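Local atomic coordinates of putative oxidoreductase molybdopterin-binding subunit (Sulfolobus tokodaii, PDB entry 4ZOH), a protein that probably serves as the molybdenum-containing subunit of an oxidoreductase of the xanthine dehydrogenase and aldehyde oxidase family, holding a pterin cytosine dinucleotide cofactor. Residues Pro243-Gly255 / Phe625-Tyr639. Sequence-based numbering, arbitrary orientation.
Sequences PTRTEEFISAGHG and FDENGQLLTTNFQDY
F249 runs from helix 245-251 into the bend of loop 625-639, and T634 lies across its root. Its CB meets CA and O of T634. CG lies against the T634 carbonyl. CD2 comes nearest, 3.2 Å from T634 O, while CD1 turns to T633 O. Farther out, CE2 touches N635 CA at 3.5 Å, and CE1 reaches CB and CD2 of Y639. The tip, CZ, stands 3.6 Å above one face of the F636 ring, toward its rim. F249 and F636 form an edge-to-face pair, with ring planes at 79°. R245 also meets the F636 ring: its chain, bent at chi2 and chi3, sets the guanidinium beside it, with F636 CE2 over one guanidinium face, 3.5 Å from NE. R245 NH2 hydrogen-bonds to the backbone of another protein's chain. An alanine in place of F249 would probably open a gap between T634 and Y639 and leave the F636 face without its edge partner. At the helix end, CG of L631 anti to the backbone N (chi1 173°) lets CD2 reach F249 O at 3.3 Å. The same F249 O accepts a nearly straight hydrogen bond from H254 NE2, 2.7 Å long. T634 CG2 touches CG1 and CD1 of I250. Two waters link T246 OG1 to T634, one at its O and one at its OG1; T246 OG1 also hydrogen-bonds to an acidic side chain of another protein's chain. Y639 OH hydrogen-bonds to I161 N of strand 149-161. The aromatic cluster of F249, F636 and Y639 joins a helix of the first molybdopterin cofactor-binding region, begun by the T244/E247 capping box, to a loop of the second, where N635 OD1 accepts from D638 N in an Asx motif.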
# COMPACT_ATOMS: atom_id res chain seq x y z
N PRO A 243 -9.78 -7.76 14.95
CA PRO A 243 -10.79 -8.39 15.83
C PRO A 243 -12.18 -7.82 15.62
O PRO A 243 -12.33 -6.63 15.20
CB PRO A 243 -10.27 -8.08 17.25
CG PRO A 243 -9.57 -6.76 17.03
CD PRO A 243 -8.91 -6.84 15.71
N THR A 244 -13.20 -8.62 15.86
CA THR A 244 -14.55 -8.04 15.99
C THR A 244 -14.63 -7.22 17.29
O THR A 244 -13.75 -7.31 18.20
CB THR A 244 -15.62 -9.12 16.04
OG1 THR A 244 -15.49 -9.78 17.29
CG2 THR A 244 -15.46 -10.15 14.84
N ARG A 245 -15.66 -6.40 17.41
CA ARG A 245 -15.78 -5.56 18.64
C ARG A 245 -16.10 -6.47 19.87
O ARG A 245 -15.65 -6.20 20.97
CB ARG A 245 -16.87 -4.45 18.45
CG ARG A 245 -17.20 -3.64 19.71
CD ARG A 245 -15.99 -2.95 20.33
NE ARG A 245 -15.56 -1.98 19.33
CZ ARG A 245 -14.66 -1.02 19.50
NH1 ARG A 245 -13.98 -0.92 20.66
NH2 ARG A 245 -14.39 -0.18 18.48
N THR A 246 -16.90 -7.52 19.66
CA THR A 246 -17.08 -8.56 20.74
C THR A 246 -15.72 -9.07 21.25
O THR A 246 -15.42 -9.02 22.46
CB THR A 246 -18.02 -9.69 20.34
OG1 THR A 246 -19.28 -9.10 19.98
CG2 THR A 246 -18.25 -10.72 21.47
N GLU A 247 -14.85 -9.45 20.32
CA GLU A 247 -13.50 -9.83 20.70
C GLU A 247 -12.79 -8.76 21.50
O GLU A 247 -12.12 -9.04 22.52
CB GLU A 247 -12.66 -10.14 19.43
CG GLU A 247 -13.07 -11.49 18.79
CD GLU A 247 -12.12 -11.81 17.66
OE1 GLU A 247 -11.00 -12.33 17.89
OE2 GLU A 247 -12.51 -11.49 16.54
N GLU A 248 -12.89 -7.50 21.01
CA GLU A 248 -12.15 -6.43 21.63
C GLU A 248 -12.65 -6.34 23.10
O GLU A 248 -11.87 -6.34 24.00
CB GLU A 248 -12.40 -5.08 20.87
CG GLU A 248 -11.41 -4.02 21.30
CD GLU A 248 -10.01 -4.18 20.72
OE1 GLU A 248 -9.27 -3.16 20.80
OE2 GLU A 248 -9.61 -5.29 20.16
N PHE A 249 -13.97 -6.33 23.31
CA PHE A 249 -14.51 -6.17 24.67
C PHE A 249 -14.01 -7.23 25.61
O PHE A 249 -13.65 -6.92 26.71
CB PHE A 249 -16.06 -6.19 24.67
CG PHE A 249 -16.65 -4.83 24.45
CD1 PHE A 249 -16.44 -3.83 25.41
CD2 PHE A 249 -17.41 -4.55 23.30
CE1 PHE A 249 -16.95 -2.55 25.24
CE2 PHE A 249 -17.96 -3.29 23.14
CZ PHE A 249 -17.73 -2.28 24.10
N ILE A 250 -13.93 -8.47 25.11
CA ILE A 250 -13.57 -9.63 25.90
C ILE A 250 -12.06 -9.74 26.18
O ILE A 250 -11.62 -10.33 27.18
CB ILE A 250 -14.24 -10.78 25.14
CG1 ILE A 250 -15.63 -10.98 25.70
CG2 ILE A 250 -13.39 -11.98 24.92
CD1 ILE A 250 -16.49 -11.73 24.73
N SER A 251 -11.25 -9.14 25.32
CA SER A 251 -9.80 -9.35 25.41
C SER A 251 -8.95 -8.13 25.65
O SER A 251 -7.73 -8.24 25.82
CB SER A 251 -9.33 -10.08 24.13
OG SER A 251 -9.68 -9.37 22.95
N ALA A 252 -9.51 -6.93 25.58
CA ALA A 252 -8.58 -5.80 25.59
C ALA A 252 -9.23 -4.55 26.14
O ALA A 252 -10.48 -4.42 26.10
CB ALA A 252 -7.98 -5.56 24.23
N GLY A 253 -8.36 -3.66 26.63
CA GLY A 253 -8.71 -2.37 27.21
C GLY A 253 -9.40 -2.38 28.58
O GLY A 253 -9.92 -1.33 28.98
N HIS A 254 -9.38 -3.51 29.32
CA HIS A 254 -9.85 -3.52 30.74
C HIS A 254 -8.92 -2.75 31.64
O HIS A 254 -7.72 -2.91 31.55
CB HIS A 254 -9.97 -4.95 31.28
CG HIS A 254 -10.97 -5.78 30.55
ND1 HIS A 254 -11.77 -6.71 31.18
CD2 HIS A 254 -11.31 -5.80 29.24
CE1 HIS A 254 -12.57 -7.28 30.29
NE2 HIS A 254 -12.32 -6.74 29.10
N GLY A 255 -9.47 -1.86 32.47
CA GLY A 255 -8.61 -1.04 33.35
C GLY A 255 -9.29 -0.78 34.67
O GLY A 255 -10.39 -1.28 34.89
N PHE A 625 -18.41 -9.72 35.38
CA PHE A 625 -18.37 -11.14 34.96
C PHE A 625 -19.44 -11.95 35.63
O PHE A 625 -19.73 -11.74 36.78
CB PHE A 625 -17.02 -11.74 35.29
CG PHE A 625 -15.89 -11.01 34.63
CD1 PHE A 625 -15.47 -11.38 33.34
CD2 PHE A 625 -15.27 -9.91 35.26
CE1 PHE A 625 -14.41 -10.71 32.73
CE2 PHE A 625 -14.24 -9.21 34.62
CZ PHE A 625 -13.83 -9.61 33.35
N ASP A 626 -20.05 -12.87 34.93
CA ASP A 626 -20.92 -13.77 35.66
C ASP A 626 -20.01 -14.79 36.42
O ASP A 626 -18.74 -14.77 36.33
CB ASP A 626 -21.88 -14.43 34.70
CG ASP A 626 -21.16 -15.44 33.78
OD1 ASP A 626 -20.00 -15.80 34.03
OD2 ASP A 626 -21.77 -15.87 32.81
N GLU A 627 -20.61 -15.67 37.20
CA GLU A 627 -19.81 -16.53 38.05
C GLU A 627 -19.11 -17.68 37.27
O GLU A 627 -18.22 -18.31 37.81
CB GLU A 627 -20.65 -17.04 39.21
CG GLU A 627 -21.30 -18.37 38.90
CD GLU A 627 -22.76 -18.39 39.21
OE1 GLU A 627 -23.16 -17.82 40.26
OE2 GLU A 627 -23.51 -18.96 38.38
N ASN A 628 -19.48 -17.92 36.01
CA ASN A 628 -18.65 -18.68 35.05
C ASN A 628 -17.47 -17.91 34.44
O ASN A 628 -16.90 -18.37 33.45
CB ASN A 628 -19.51 -19.14 33.91
CG ASN A 628 -20.64 -20.00 34.37
OD1 ASN A 628 -20.47 -20.80 35.24
ND2 ASN A 628 -21.80 -19.83 33.77
N GLY A 629 -17.16 -16.71 34.97
CA GLY A 629 -16.07 -15.87 34.45
C GLY A 629 -16.31 -15.33 33.02
O GLY A 629 -15.33 -15.02 32.35
N GLN A 630 -17.58 -15.26 32.56
CA GLN A 630 -17.97 -14.63 31.27
C GLN A 630 -18.30 -13.16 31.51
O GLN A 630 -19.15 -12.81 32.35
CB GLN A 630 -19.24 -15.22 30.64
CG GLN A 630 -19.47 -16.72 30.69
CD GLN A 630 -18.55 -17.47 29.80
OE1 GLN A 630 -17.39 -17.72 30.14
NE2 GLN A 630 -19.06 -17.88 28.67
N LEU A 631 -17.64 -12.32 30.73
CA LEU A 631 -17.91 -10.89 30.74
C LEU A 631 -19.37 -10.68 30.31
O LEU A 631 -19.80 -11.20 29.28
CB LEU A 631 -16.92 -10.18 29.81
CG LEU A 631 -17.13 -8.69 29.54
CD1 LEU A 631 -17.07 -7.91 30.87
CD2 LEU A 631 -16.06 -8.21 28.53
N LEU A 632 -20.15 -9.98 31.12
CA LEU A 632 -21.60 -9.76 30.87
C LEU A 632 -21.83 -8.67 29.82
O LEU A 632 -22.88 -8.60 29.21
CB LEU A 632 -22.33 -9.36 32.19
CG LEU A 632 -22.57 -10.51 33.18
CD1 LEU A 632 -22.97 -9.95 34.55
CD2 LEU A 632 -23.62 -11.51 32.72
N THR A 633 -20.83 -7.83 29.59
CA THR A 633 -21.06 -6.64 28.75
C THR A 633 -20.11 -6.65 27.54
O THR A 633 -19.02 -6.16 27.61
CB THR A 633 -21.00 -5.33 29.60
OG1 THR A 633 -19.70 -5.23 30.15
CG2 THR A 633 -21.98 -5.41 30.77
N THR A 634 -20.53 -7.22 26.43
CA THR A 634 -19.56 -7.44 25.37
C THR A 634 -19.89 -6.70 24.04
O THR A 634 -19.39 -7.07 22.98
CB THR A 634 -19.38 -8.97 25.12
OG1 THR A 634 -20.58 -9.47 24.57
CG2 THR A 634 -19.08 -9.73 26.39
N ASN A 635 -20.71 -5.65 24.11
CA ASN A 635 -21.07 -4.84 22.93
C ASN A 635 -21.48 -3.47 23.37
O ASN A 635 -21.63 -3.22 24.56
CB ASN A 635 -22.19 -5.50 22.16
CG ASN A 635 -23.35 -5.76 23.03
OD1 ASN A 635 -23.99 -4.82 23.53
ND2 ASN A 635 -23.60 -7.04 23.30
N PHE A 636 -21.59 -2.53 22.42
CA PHE A 636 -21.93 -1.14 22.74
C PHE A 636 -23.36 -0.93 23.22
O PHE A 636 -23.65 0.14 23.73
CB PHE A 636 -21.58 -0.17 21.62
CG PHE A 636 -20.14 0.17 21.55
CD1 PHE A 636 -19.48 0.67 22.66
CD2 PHE A 636 -19.43 -0.05 20.35
CE1 PHE A 636 -18.12 1.01 22.57
CE2 PHE A 636 -18.09 0.31 20.26
CZ PHE A 636 -17.42 0.85 21.37
N GLN A 637 -24.21 -1.94 23.11
CA GLN A 637 -25.54 -1.90 23.78
C GLN A 637 -25.32 -2.18 25.25
O GLN A 637 -25.66 -1.33 26.03
CB GLN A 637 -26.54 -2.86 23.13
CG GLN A 637 -27.81 -3.16 23.91
CD GLN A 637 -28.51 -4.39 23.34
OE1 GLN A 637 -29.29 -4.30 22.40
NE2 GLN A 637 -28.21 -5.55 23.89
N ASP A 638 -24.67 -3.31 25.62
CA ASP A 638 -24.52 -3.69 27.05
C ASP A 638 -23.36 -3.02 27.80
O ASP A 638 -23.32 -3.02 29.03
CB ASP A 638 -24.43 -5.21 27.26
CG ASP A 638 -25.46 -5.97 26.49
OD1 ASP A 638 -26.61 -5.51 26.36
OD2 ASP A 638 -25.11 -7.06 25.98
N TYR A 639 -22.36 -2.50 27.08
CA TYR A 639 -21.32 -1.68 27.70
C TYR A 639 -21.58 -0.22 27.29
O TYR A 639 -21.19 0.19 26.21
CB TYR A 639 -19.90 -2.12 27.33
CG TYR A 639 -18.89 -1.39 28.18
CD1 TYR A 639 -18.58 -1.83 29.46
CD2 TYR A 639 -18.27 -0.24 27.71
CE1 TYR A 639 -17.66 -1.14 30.25
CE2 TYR A 639 -17.39 0.46 28.49
CZ TYR A 639 -17.11 0.00 29.79
OH TYR A 639 -16.21 0.73 30.53
O HOH W 1 -19.23 -6.02 20.46
O HOH W 2 -21.45 -9.18 21.89